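Local coordinates for soluble lytic murein transglycosylase (Escherichia coli, PDB 1QSA), which cleaves the glycosidic bonds between N-acetylmuramic acid and N-acetylglucosamine in peptidoglycan, leaving a 1,6-anhydro bond on the muramic acid residue, at residues Asp49-Gln53 / Glu81-Arg85; Val173-Gly178 / Ile191-Ala195; Arg275-Ile279 / Arg291-Ala295; Tyr533-Val537 / Ala551-Pro556. All blocks are in the same frame, centred on the assembly; numbering follows the deposited sequence.

Contact 1: residues Asp49-Gln53 / Glu81-Arg85; sequences DLMNQ and ELARR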
loop_
_atom_site.group_PDB
_atom_site.type_symbol
_atom_site.label_atom_id
_atom_site.label_comp_id
_atom_site.label_asym_id
_atom_site.label_seq_id
_atom_site.Cartn_x
_atom_site.Cartn_y
_atom_site.Cartn_z
ATOM N N ASP A 49 -28.982 18.308 3.380
ATOM C CA ASP A 49 -29.283 19.511 4.147
ATOM C C ASP A 49 -28.619 19.390 5.517
ATOM O O ASP A 49 -29.197 19.797 6.521
ATOM C CB ASP A 49 -30.812 19.626 4.305
ATOM C CG ASP A 49 -31.267 21.018 4.732
ATOM O OD1 ASP A 49 -30.572 22.004 4.400
ATOM O OD2 ASP A 49 -32.333 21.121 5.386
ATOM N N LEU A 50 -27.389 18.872 5.553
ATOM C CA LEU A 50 -26.698 18.664 6.824
ATOM C C LEU A 50 -26.548 19.923 7.685
ATOM O O LEU A 50 -26.618 19.849 8.908
ATOM C CB LEU A 50 -25.332 17.995 6.613
ATOM C CG LEU A 50 -24.824 17.250 7.857
ATOM C CD1 LEU A 50 -25.760 16.080 8.206
ATOM C CD2 LEU A 50 -23.382 16.771 7.655
ATOM N N MET A 51 -26.392 21.077 7.043
ATOM C CA MET A 51 -26.224 22.325 7.802
ATOM C C MET A 51 -27.461 22.743 8.602
ATOM O O MET A 51 -27.357 23.542 9.527
ATOM C CB MET A 51 -25.784 23.463 6.880
ATOM C CG MET A 51 -24.370 23.309 6.341
ATOM S SD MET A 51 -23.873 24.757 5.362
ATOM C CE MET A 51 -22.122 24.720 5.582
ATOM N N ASN A 52 -28.618 22.173 8.267
ATOM C CA ASN A 52 -29.864 22.507 8.951
ATOM C C ASN A 52 -30.481 21.332 9.702
ATOM O O ASN A 52 -31.600 21.427 10.211
ATOM C CB ASN A 52 -30.855 23.067 7.931
ATOM C CG ASN A 52 -30.377 24.371 7.330
ATOM O OD1 ASN A 52 -30.030 25.303 8.055
ATOM N ND2 ASN A 52 -30.332 24.437 6.015
ATOM N N GLN A 53 -29.750 20.228 9.788
ATOM C CA GLN A 53 -30.273 19.060 10.476
ATOM C C GLN A 53 -30.141 19.093 11.991
ATOM O O GLN A 53 -29.083 19.447 12.524
ATOM C CB GLN A 53 -29.576 17.784 9.985
ATOM C CG GLN A 53 -29.830 17.428 8.550
ATOM C CD GLN A 53 -31.230 16.914 8.312
ATOM O OE1 GLN A 53 -32.013 16.726 9.253
ATOM N NE2 GLN A 53 -31.562 16.688 7.046
ATOM N N GLU A 81 -19.744 19.086 11.594
ATOM C CA GLU A 81 -20.800 20.066 11.300
ATOM C C GLU A 81 -21.153 20.854 12.562
ATOM O O GLU A 81 -21.283 22.078 12.520
ATOM C CB GLU A 81 -22.050 19.380 10.721
ATOM C CG GLU A 81 -23.332 20.251 10.659
ATOM C CD GLU A 81 -23.161 21.588 9.922
ATOM O OE1 GLU A 81 -22.239 21.734 9.085
ATOM O OE2 GLU A 81 -23.974 22.500 10.180
ATOM N N LEU A 82 -21.278 20.158 13.692
ATOM C CA LEU A 82 -21.590 20.831 14.952
ATOM C C LEU A 82 -20.442 21.777 15.316
ATOM O O LEU A 82 -20.677 22.865 15.836
ATOM C CB LEU A 82 -21.882 19.814 16.064
ATOM C CG LEU A 82 -23.190 19.040 15.840
ATOM C CD1 LEU A 82 -23.278 17.900 16.833
ATOM C CD2 LEU A 82 -24.403 19.958 15.968
ATOM N N ALA A 83 -19.209 21.398 14.974
ATOM C CA ALA A 83 -18.059 22.267 15.242
ATOM C C ALA A 83 -18.167 23.517 14.359
ATOM O O ALA A 83 -17.900 24.636 14.813
ATOM C CB ALA A 83 -16.742 21.523 14.972
ATOM N N ARG A 84 -18.615 23.340 13.116
ATOM C CA ARG A 84 -18.777 24.468 12.194
ATOM C C ARG A 84 -19.806 25.465 12.749
ATOM O O ARG A 84 -19.647 26.679 12.585
ATOM C CB ARG A 84 -19.233 23.992 10.819
ATOM C CG ARG A 84 -19.273 25.094 9.767
ATOM C CD ARG A 84 -20.070 24.641 8.537
ATOM N NE ARG A 84 -21.492 24.458 8.848
ATOM C CZ ARG A 84 -22.381 25.440 8.992
ATOM N NH1 ARG A 84 -22.028 26.709 8.802
ATOM N NH2 ARG A 84 -23.640 25.157 9.293
ATOM N N ARG A 85 -20.857 24.953 13.397
ATOM C CA ARG A 85 -21.894 25.796 14.007
ATOM C C ARG A 85 -21.424 26.391 15.332
ATOM O O ARG A 85 -22.132 27.207 15.934
ATOM C CB ARG A 85 -23.133 24.974 14.338
ATOM C CG ARG A 85 -23.789 24.278 13.161
ATOM C CD ARG A 85 -24.933 23.424 13.664
ATOM N NE ARG A 85 -25.433 22.565 12.594
ATOM C CZ ARG A 85 -26.495 21.767 12.696
ATOM N NH1 ARG A 85 -27.174 21.696 13.831
ATOM N NH2 ARG A 85 -26.860 21.024 11.662
HETATM O O HOH W 1 -26.497 25.951 10.426
#
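Leu50 offers its backbone oxygen to Arg85, whose NH2 lies 3.0 Å from Leu50 O; at an N-H...O angle of 129° this bond is weak, although the oxygen sits in the guanidinium plane. Met51 follows with its side chain crossing that of Arg84 at about a right angle. Its chain runs extended beyond CG (chi2 -176°), which carries the methyl over one face of the Arg84 guanidinium, with Met51 CE 3.3 Å from Arg84 NE. A side-on salt bridge to Glu81, one nitrogen to each carboxylate oxygen, fixes the rotation of that guanidinium. Glu81 OE2 accepts twice, from Arg84 NH2 at 2.8 Å on its syn lone pair and from Arg85 NE on the anti side, a salt-bridge network in which one carboxylate orients both arginines. A water takes a weak bond from Arg84 NH2 and donates to Met51 O at 2.7 Å. Gln53 O then receives Arg85 end-on, 2.9 Å from NH2 and 3.2 Å from NH1, the NH2 bond being the straighter at 159°. The 3-10 turn 50-52, between helices 38-48 and 55-64, thus rests on the C-terminal part of helix 69-84, with Leu50 also packed on Arg77 and Phe78 of that helix.

Contact 2: residues Val173-Gly178 / Ile191-Ala195; sequences VTVLAG and IISLA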
loop_
_atom_site.group_PDB
_atom_site.type_symbol
_atom_site.label_atom_id
_atom_site.label_comp_id
_atom_site.label_asym_id
_atom_site.label_seq_id
_atom_site.Cartn_x
_atom_site.Cartn_y
_atom_site.Cartn_z
ATOM N N VAL A 173 8.389 21.408 10.050
ATOM C CA VAL A 173 9.551 21.732 10.881
ATOM C C VAL A 173 9.745 23.249 10.922
ATOM O O VAL A 173 9.916 23.838 11.996
ATOM C CB VAL A 173 10.860 21.069 10.334
ATOM C CG1 VAL A 173 12.086 21.591 11.114
ATOM C CG2 VAL A 173 10.775 19.560 10.507
ATOM N N THR A 174 9.659 23.864 9.745
ATOM C CA THR A 174 9.827 25.295 9.606
ATOM C C THR A 174 8.727 26.098 10.301
ATOM O O THR A 174 9.023 27.081 10.982
ATOM C CB THR A 174 9.990 25.663 8.119
ATOM O OG1 THR A 174 11.309 25.269 7.704
ATOM C CG2 THR A 174 9.799 27.153 7.885
ATOM N N VAL A 175 7.466 25.685 10.147
ATOM C CA VAL A 175 6.362 26.387 10.806
ATOM C C VAL A 175 6.525 26.326 12.334
ATOM O O VAL A 175 6.370 27.344 13.022
ATOM C CB VAL A 175 4.973 25.799 10.399
ATOM C CG1 VAL A 175 3.848 26.346 11.302
ATOM C CG2 VAL A 175 4.672 26.159 8.959
ATOM N N LEU A 176 6.872 25.150 12.851
ATOM C CA LEU A 176 7.044 24.965 14.291
ATOM C C LEU A 176 8.206 25.807 14.824
ATOM O O LEU A 176 8.060 26.504 15.830
ATOM C CB LEU A 176 7.250 23.482 14.621
ATOM C CG LEU A 176 6.032 22.560 14.416
ATOM C CD1 LEU A 176 6.411 21.119 14.669
ATOM C CD2 LEU A 176 4.889 22.968 15.338
ATOM N N ALA A 177 9.334 25.781 14.121
ATOM C CA ALA A 177 10.505 26.549 14.541
ATOM C C ALA A 177 10.249 28.055 14.433
ATOM O O ALA A 177 10.798 28.836 15.213
ATOM C CB ALA A 177 11.747 26.141 13.740
ATOM N N GLY A 178 9.411 28.456 13.477
ATOM C CA GLY A 178 9.076 29.866 13.323
ATOM C C GLY A 178 8.268 30.386 14.509
ATOM O O GLY A 178 8.266 31.582 14.784
ATOM N N ILE A 191 17.432 25.580 12.830
ATOM C CA ILE A 191 16.504 24.510 12.449
ATOM C C ILE A 191 15.807 24.856 11.131
ATOM O O ILE A 191 15.689 24.011 10.241
ATOM C CB ILE A 191 15.459 24.259 13.551
ATOM C CG1 ILE A 191 16.141 23.623 14.766
ATOM C CG2 ILE A 191 14.333 23.347 13.027
ATOM C CD1 ILE A 191 15.296 23.606 16.036
ATOM N N ILE A 192 15.347 26.094 11.007
ATOM C CA ILE A 192 14.674 26.542 9.791
ATOM C C ILE A 192 15.647 26.411 8.611
ATOM O O ILE A 192 15.268 25.940 7.538
ATOM C CB ILE A 192 14.164 27.998 9.931
ATOM C CG1 ILE A 192 13.034 28.061 10.955
ATOM C CG2 ILE A 192 13.644 28.522 8.586
ATOM C CD1 ILE A 192 12.681 29.469 11.406
ATOM N N SER A 193 16.911 26.765 8.834
ATOM C CA SER A 193 17.917 26.664 7.777
ATOM C C SER A 193 18.159 25.213 7.362
ATOM O O SER A 193 18.365 24.933 6.179
ATOM C CB SER A 193 19.238 27.314 8.216
ATOM O OG SER A 193 19.095 28.725 8.325
ATOM N N LEU A 194 18.108 24.301 8.333
ATOM C CA LEU A 194 18.326 22.875 8.097
ATOM C C LEU A 194 17.161 22.275 7.287
ATOM O O LEU A 194 17.381 21.486 6.362
ATOM C CB LEU A 194 18.495 22.139 9.433
ATOM C CG LEU A 194 19.038 20.708 9.398
ATOM C CD1 LEU A 194 20.523 20.734 9.019
ATOM C CD2 LEU A 194 18.863 20.041 10.754
ATOM N N ALA A 195 15.933 22.654 7.639
ATOM C CA ALA A 195 14.740 22.176 6.937
ATOM C C ALA A 195 14.708 22.747 5.513
ATOM O O ALA A 195 14.227 22.096 4.579
ATOM C CB ALA A 195 13.473 22.601 7.698
#
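Two consecutive helices of the alpha-superhelix, 170-178 and 185-196, form an antiparallel hairpin here, the axes of the short segments approaching to 8.8 Å with directions 169° apart. Thr174 and Ile192 bring their CA atoms to 5.0 Å, and the single methyls of Ala177 and Ala195 allow this closeness. Val173 CG1 and Ile191 CG2 meet at 3.4 Å, tighter than usual for two carbons, the two side chains crossing at about a right angle. Both methyls stand anti to their own backbone N (Val173 chi1 172°), which sends them into the gap between the helices. Ala195 CB closes over the same Val173 methyl and also lies 3.4 Å from Thr174 OG1, a hydroxyl that makes a weak bond back to Thr170 O. Ile192 lays its longer branch along the first helix, CG1 3.6 Å from Ala177 CB and CD1 4.0 Å from Gly178 N. Were Ile192 replaced by alanine, the space beside Ala177 CB and Gly178 would probably be left unfilled, and that helix end less covered. Behind the pair, Val173 packs on helix 154-166, while Ile191 reaches Phe204 and Phe213 of later helices. Such layering of neighbours is typical of an alpha-superhelix built from antiparallel helix pairs.

Contact 3: residues Arg275-Ile279 / Arg291-Ala295; sequences RDDAI and RVRMA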
loop_
_atom_site.group_PDB
_atom_site.type_symbol
_atom_site.label_atom_id
_atom_site.label_comp_id
_atom_site.label_asym_id
_atom_site.label_seq_id
_atom_site.Cartn_x
_atom_site.Cartn_y
_atom_site.Cartn_z
ATOM N N ARG A 275 32.575 1.446 1.168
ATOM C CA ARG A 275 31.211 0.937 1.344
ATOM C C ARG A 275 31.215 -0.450 1.967
ATOM O O ARG A 275 30.493 -0.707 2.927
ATOM C CB ARG A 275 30.480 0.882 -0.001
ATOM C CG ARG A 275 29.098 0.229 0.046
ATOM C CD ARG A 275 28.655 -0.240 -1.338
ATOM N NE ARG A 275 29.531 -1.312 -1.808
ATOM C CZ ARG A 275 29.927 -1.490 -3.070
ATOM N NH1 ARG A 275 29.511 -0.694 -4.047
ATOM N NH2 ARG A 275 30.737 -2.497 -3.352
ATOM N N ASP A 276 32.041 -1.352 1.438
ATOM C CA ASP A 276 32.079 -2.705 1.977
ATOM C C ASP A 276 32.621 -2.795 3.389
ATOM O O ASP A 276 32.210 -3.675 4.163
ATOM C CB ASP A 276 32.788 -3.665 1.015
ATOM C CG ASP A 276 31.970 -3.924 -0.245
ATOM O OD1 ASP A 276 30.785 -3.523 -0.298
ATOM O OD2 ASP A 276 32.502 -4.523 -1.196
ATOM N N ASP A 277 33.536 -1.893 3.736
ATOM C CA ASP A 277 34.078 -1.864 5.090
ATOM C C ASP A 277 32.945 -1.390 6.009
ATOM O O ASP A 277 32.732 -1.954 7.080
ATOM C CB ASP A 277 35.276 -0.909 5.184
ATOM C CG ASP A 277 35.729 -0.673 6.626
ATOM O OD1 ASP A 277 36.486 -1.513 7.169
ATOM O OD2 ASP A 277 35.322 0.352 7.221
ATOM N N ALA A 278 32.200 -0.380 5.561
ATOM C CA ALA A 278 31.075 0.147 6.338
ATOM C C ALA A 278 30.019 -0.934 6.572
ATOM O O ALA A 278 29.560 -1.125 7.703
ATOM C CB ALA A 278 30.455 1.351 5.638
ATOM N N ILE A 279 29.682 -1.689 5.525
ATOM C CA ILE A 279 28.676 -2.740 5.667
ATOM C C ILE A 279 29.158 -3.874 6.573
ATOM O O ILE A 279 28.362 -4.456 7.308
ATOM C CB ILE A 279 28.186 -3.271 4.300
ATOM C CG1 ILE A 279 27.618 -2.115 3.471
ATOM C CG2 ILE A 279 27.059 -4.288 4.506
ATOM C CD1 ILE A 279 27.302 -2.478 2.048
ATOM N N ARG A 291 23.274 -5.447 -0.087
ATOM C CA ARG A 291 24.616 -5.820 -0.544
ATOM C C ARG A 291 24.606 -7.229 -1.146
ATOM O O ARG A 291 25.333 -7.506 -2.105
ATOM C CB ARG A 291 25.624 -5.719 0.598
ATOM C CG ARG A 291 27.070 -5.939 0.166
ATOM C CD ARG A 291 27.456 -5.028 -0.987
ATOM N NE ARG A 291 28.833 -5.251 -1.451
ATOM C CZ ARG A 291 29.182 -6.163 -2.352
ATOM N NH1 ARG A 291 28.271 -6.990 -2.860
ATOM N NH2 ARG A 291 30.460 -6.276 -2.711
ATOM N N VAL A 292 23.809 -8.127 -0.561
ATOM C CA VAL A 292 23.659 -9.490 -1.091
ATOM C C VAL A 292 23.041 -9.379 -2.489
ATOM O O VAL A 292 23.445 -10.086 -3.426
ATOM C CB VAL A 292 22.705 -10.349 -0.194
ATOM C CG1 VAL A 292 22.306 -11.639 -0.897
ATOM C CG2 VAL A 292 23.375 -10.662 1.153
ATOM N N ARG A 293 22.056 -8.496 -2.630
ATOM C CA ARG A 293 21.403 -8.313 -3.930
ATOM C C ARG A 293 22.364 -7.764 -4.973
ATOM O O ARG A 293 22.273 -8.139 -6.146
ATOM C CB ARG A 293 20.142 -7.453 -3.808
ATOM C CG ARG A 293 19.014 -8.191 -3.072
ATOM C CD ARG A 293 17.670 -7.476 -3.123
ATOM N NE ARG A 293 16.638 -8.339 -2.538
ATOM C CZ ARG A 293 16.236 -8.290 -1.265
ATOM N NH1 ARG A 293 16.665 -7.331 -0.457
ATOM N NH2 ARG A 293 15.327 -9.150 -0.821
ATOM N N MET A 294 23.313 -6.937 -4.539
ATOM C CA MET A 294 24.325 -6.395 -5.452
ATOM C C MET A 294 25.180 -7.550 -5.994
ATOM O O MET A 294 25.510 -7.591 -7.179
ATOM C CB MET A 294 25.227 -5.381 -4.742
ATOM C CG MET A 294 26.393 -4.908 -5.627
ATOM S SD MET A 294 27.406 -3.667 -4.833
ATOM C CE MET A 294 26.598 -2.195 -5.377
ATOM N N ALA A 295 25.542 -8.484 -5.119
ATOM C CA ALA A 295 26.327 -9.647 -5.529
ATOM C C ALA A 295 25.521 -10.504 -6.507
ATOM O O ALA A 295 26.048 -10.956 -7.526
ATOM C CB ALA A 295 26.729 -10.472 -4.296
#
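Asp276 and Arg291 join two successive helices, 269-280 and 285-298, of the alpha-superhelix through a bidentate salt bridge. Arg291 grips the carboxylate side-on, NE to Asp276 OD1 at 2.9 Å and NH2 to Asp276 OD2 at 3.1 Å, and both bonds are nearly straight. Each oxygen lies close to the guanidinium plane, yet the carboxylate is turned 37° from it, so NE reaches OD1 from above the carboxylate plane. The bend at chi2 of Arg291 (53°) folds its chain past Ile279, whose CD1 touches Arg291 CB at 3.9 Å. In the next shell Arg275, on the same helix as Asp276, directs NE and NH2 at OD1. The two guanidinium planes stand 82° apart around this shared anion, which probably offsets their like charges. Arg275 NH1 is bonded to Leu262 O, fixing the far end of the group. Further out, Trp307 of helix 301-310 packs against Asp276, Ile279 and Arg291, and Met263 against Arg275, Ile279 and Met294. The segment axes approach only to 12.8 Å, so these long side chains span the interval. Met294 SD lies over a face of both guanidiniums, offset toward their rims, and its CE comes within 3.5 Å of Arg275 NH1.

Contact 4: residues Tyr533-Val537 / Ala551-Pro556; sequences YLQYV and AYNAGP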
loop_
_atom_site.group_PDB
_atom_site.type_symbol
_atom_site.label_atom_id
_atom_site.label_comp_id
_atom_site.label_asym_id
_atom_site.label_seq_id
_atom_site.Cartn_x
_atom_site.Cartn_y
_atom_site.Cartn_z
ATOM N N TYR A 533 -1.323 -2.656 -23.699
ATOM C CA TYR A 533 -0.042 -2.167 -23.173
ATOM C C TYR A 533 0.835 -3.334 -22.710
ATOM O O TYR A 533 2.047 -3.358 -22.963
ATOM C CB TYR A 533 -0.251 -1.177 -22.027
ATOM C CG TYR A 533 1.049 -0.499 -21.618
ATOM C CD1 TYR A 533 1.722 0.348 -22.505
ATOM C CD2 TYR A 533 1.655 -0.792 -20.395
ATOM C CE1 TYR A 533 2.983 0.877 -22.184
ATOM C CE2 TYR A 533 2.919 -0.262 -20.066
ATOM C CZ TYR A 533 3.571 0.558 -20.967
ATOM O OH TYR A 533 4.848 1.012 -20.678
ATOM N N LEU A 534 0.215 -4.321 -22.063
ATOM C CA LEU A 534 0.955 -5.489 -21.577
ATOM C C LEU A 534 1.593 -6.233 -22.752
ATOM O O LEU A 534 2.764 -6.619 -22.689
ATOM C CB LEU A 534 0.014 -6.402 -20.787
ATOM C CG LEU A 534 0.665 -7.584 -20.045
ATOM C CD1 LEU A 534 1.698 -7.088 -19.031
ATOM C CD2 LEU A 534 -0.416 -8.417 -19.370
ATOM N N GLN A 535 0.847 -6.373 -23.850
ATOM C CA GLN A 535 1.370 -7.028 -25.054
ATOM C C GLN A 535 2.538 -6.206 -25.628
ATOM O O GLN A 535 3.539 -6.764 -26.078
ATOM C CB GLN A 535 0.251 -7.174 -26.102
ATOM C CG GLN A 535 0.730 -7.552 -27.511
ATOM C CD GLN A 535 1.478 -8.868 -27.591
ATOM O OE1 GLN A 535 1.202 -9.813 -26.852
ATOM N NE2 GLN A 535 2.417 -8.943 -28.525
ATOM N N TYR A 536 2.426 -4.879 -25.561
ATOM C CA TYR A 536 3.477 -3.995 -26.052
ATOM C C TYR A 536 4.795 -4.239 -25.304
ATOM O O TYR A 536 5.822 -4.482 -25.941
ATOM C CB TYR A 536 3.048 -2.524 -25.928
ATOM C CG TYR A 536 4.178 -1.523 -26.102
ATOM C CD1 TYR A 536 4.878 -1.413 -27.303
ATOM C CD2 TYR A 536 4.555 -0.697 -25.047
ATOM C CE1 TYR A 536 5.940 -0.489 -27.440
ATOM C CE2 TYR A 536 5.599 0.214 -25.176
ATOM C CZ TYR A 536 6.281 0.315 -26.365
ATOM O OH TYR A 536 7.290 1.249 -26.471
ATOM N N VAL A 537 4.772 -4.201 -23.973
ATOM C CA VAL A 537 6.016 -4.427 -23.225
ATOM C C VAL A 537 6.487 -5.886 -23.334
ATOM O O VAL A 537 7.685 -6.164 -23.294
ATOM C CB VAL A 537 5.949 -3.930 -21.742
ATOM C CG1 VAL A 537 5.797 -2.400 -21.706
ATOM C CG2 VAL A 537 4.830 -4.599 -20.983
ATOM N N ALA A 551 8.458 -4.115 -16.429
ATOM C CA ALA A 551 8.198 -2.937 -17.265
ATOM C C ALA A 551 6.789 -2.375 -17.011
ATOM O O ALA A 551 6.598 -1.160 -16.987
ATOM C CB ALA A 551 8.388 -3.272 -18.757
ATOM N N TYR A 552 5.811 -3.246 -16.769
ATOM C CA TYR A 552 4.446 -2.784 -16.514
ATOM C C TYR A 552 4.401 -1.988 -15.209
ATOM O O TYR A 552 3.769 -0.939 -15.134
ATOM C CB TYR A 552 3.478 -3.977 -16.453
ATOM C CG TYR A 552 2.008 -3.601 -16.557
ATOM C CD1 TYR A 552 1.268 -3.257 -15.416
ATOM C CD2 TYR A 552 1.368 -3.572 -17.799
ATOM C CE1 TYR A 552 -0.080 -2.886 -15.511
ATOM C CE2 TYR A 552 0.020 -3.199 -17.910
ATOM C CZ TYR A 552 -0.694 -2.855 -16.759
ATOM O OH TYR A 552 -2.009 -2.453 -16.871
ATOM N N ASN A 553 5.152 -2.437 -14.212
ATOM C CA ASN A 553 5.181 -1.770 -12.904
ATOM C C ASN A 553 6.112 -0.543 -12.813
ATOM O O ASN A 553 5.718 0.499 -12.278
ATOM C CB ASN A 553 5.554 -2.795 -11.816
ATOM C CG ASN A 553 5.590 -2.191 -10.415
ATOM O OD1 ASN A 553 6.651 -1.998 -9.849
ATOM N ND2 ASN A 553 4.421 -1.891 -9.860
ATOM N N ALA A 554 7.316 -0.667 -13.369
ATOM C CA ALA A 554 8.335 0.378 -13.287
ATOM C C ALA A 554 8.668 1.140 -14.563
ATOM O O ALA A 554 9.421 2.118 -14.516
ATOM C CB ALA A 554 9.625 -0.216 -12.692
ATOM N N GLY A 555 8.122 0.708 -15.692
ATOM C CA GLY A 555 8.396 1.382 -16.958
ATOM C C GLY A 555 9.517 0.699 -17.730
ATOM O O GLY A 555 10.474 0.203 -17.136
ATOM N N PRO A 556 9.436 0.645 -19.070
ATOM C CA PRO A 556 10.473 0.004 -19.888
ATOM C C PRO A 556 11.892 0.567 -19.674
ATOM O O PRO A 556 12.853 -0.190 -19.702
ATOM C CB PRO A 556 9.984 0.245 -21.320
ATOM C CG PRO A 556 8.490 0.314 -21.169
ATOM C CD PRO A 556 8.306 1.109 -19.901
HETATM O O HOH W 2 5.048 1.177 -17.903
#
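Ala551 meets Val537 methyl to side chain, Ala551 CB standing 3.9 Å from Val537 CB, and its backbone oxygen takes a bond from a water 3.0 Å away. The same water is 2.8 Å from Tyr533 OH, which links the hydroxyl to helix 545-554 indirectly. Tyr552 comes next, its ring swung out toward helix 523-540 because CG is anti to the backbone N (chi1 -165°). Its CD2 atom meets two partners obliquely, 3.7 Å from Leu534 CD1 and 3.8 Å from Tyr533 CD2. The two tyrosine rings are inclined to one another, centroids 5.9 Å apart and planes at 54°, with Tyr552 CE2 lying near the plane of the Tyr533 ring. Gly555 leaves the helix with positive phi (96°), a conformation in which a CB would jam against the preceding carbonyl oxygen, and it occupies the N-cap position of helix 556-566. That turn brings back Pro556, whose CD is 3.5 Å from Tyr533 OH and whose CG packs on Val537 CG1. Replacing Tyr533 by an alanine would probably leave the water without its hydroxyl mate, and Tyr552 CD2 and Pro556 CD without the neighbour they pack on. In this lysozyme-like domain Tyr552 also touches Glu478, the predicted catalytic residue, and its OH is bonded to Met495 O. Apolar contacts at CD2 and CE2, with that hydroxyl bond, probably hold the Tyr552 ring in place beside the predicted active site.

How the contacts relate
The four contacts come in series along a chain of helices and loops without strands, and none touches another. Contacts 1, 2 and 3 join neighbouring elements at successive points of the alpha-superhelix, with centres 37 Å apart from contact 1 to contact 2 and 35 Å from contact 2 to contact 3. Contacts 1 and 3 lie on opposite sides of the chain's centre, their own centres 59 Å apart, consistent with the chain curving round between them. Contact 4 belongs to the transglycosylase domain, and its nearest atoms are about 14 Å from contact 3. Separately, Arg293, within 291-295, forms a salt bridge with Glu577, tying the superhelix to the C-terminal part of the chain.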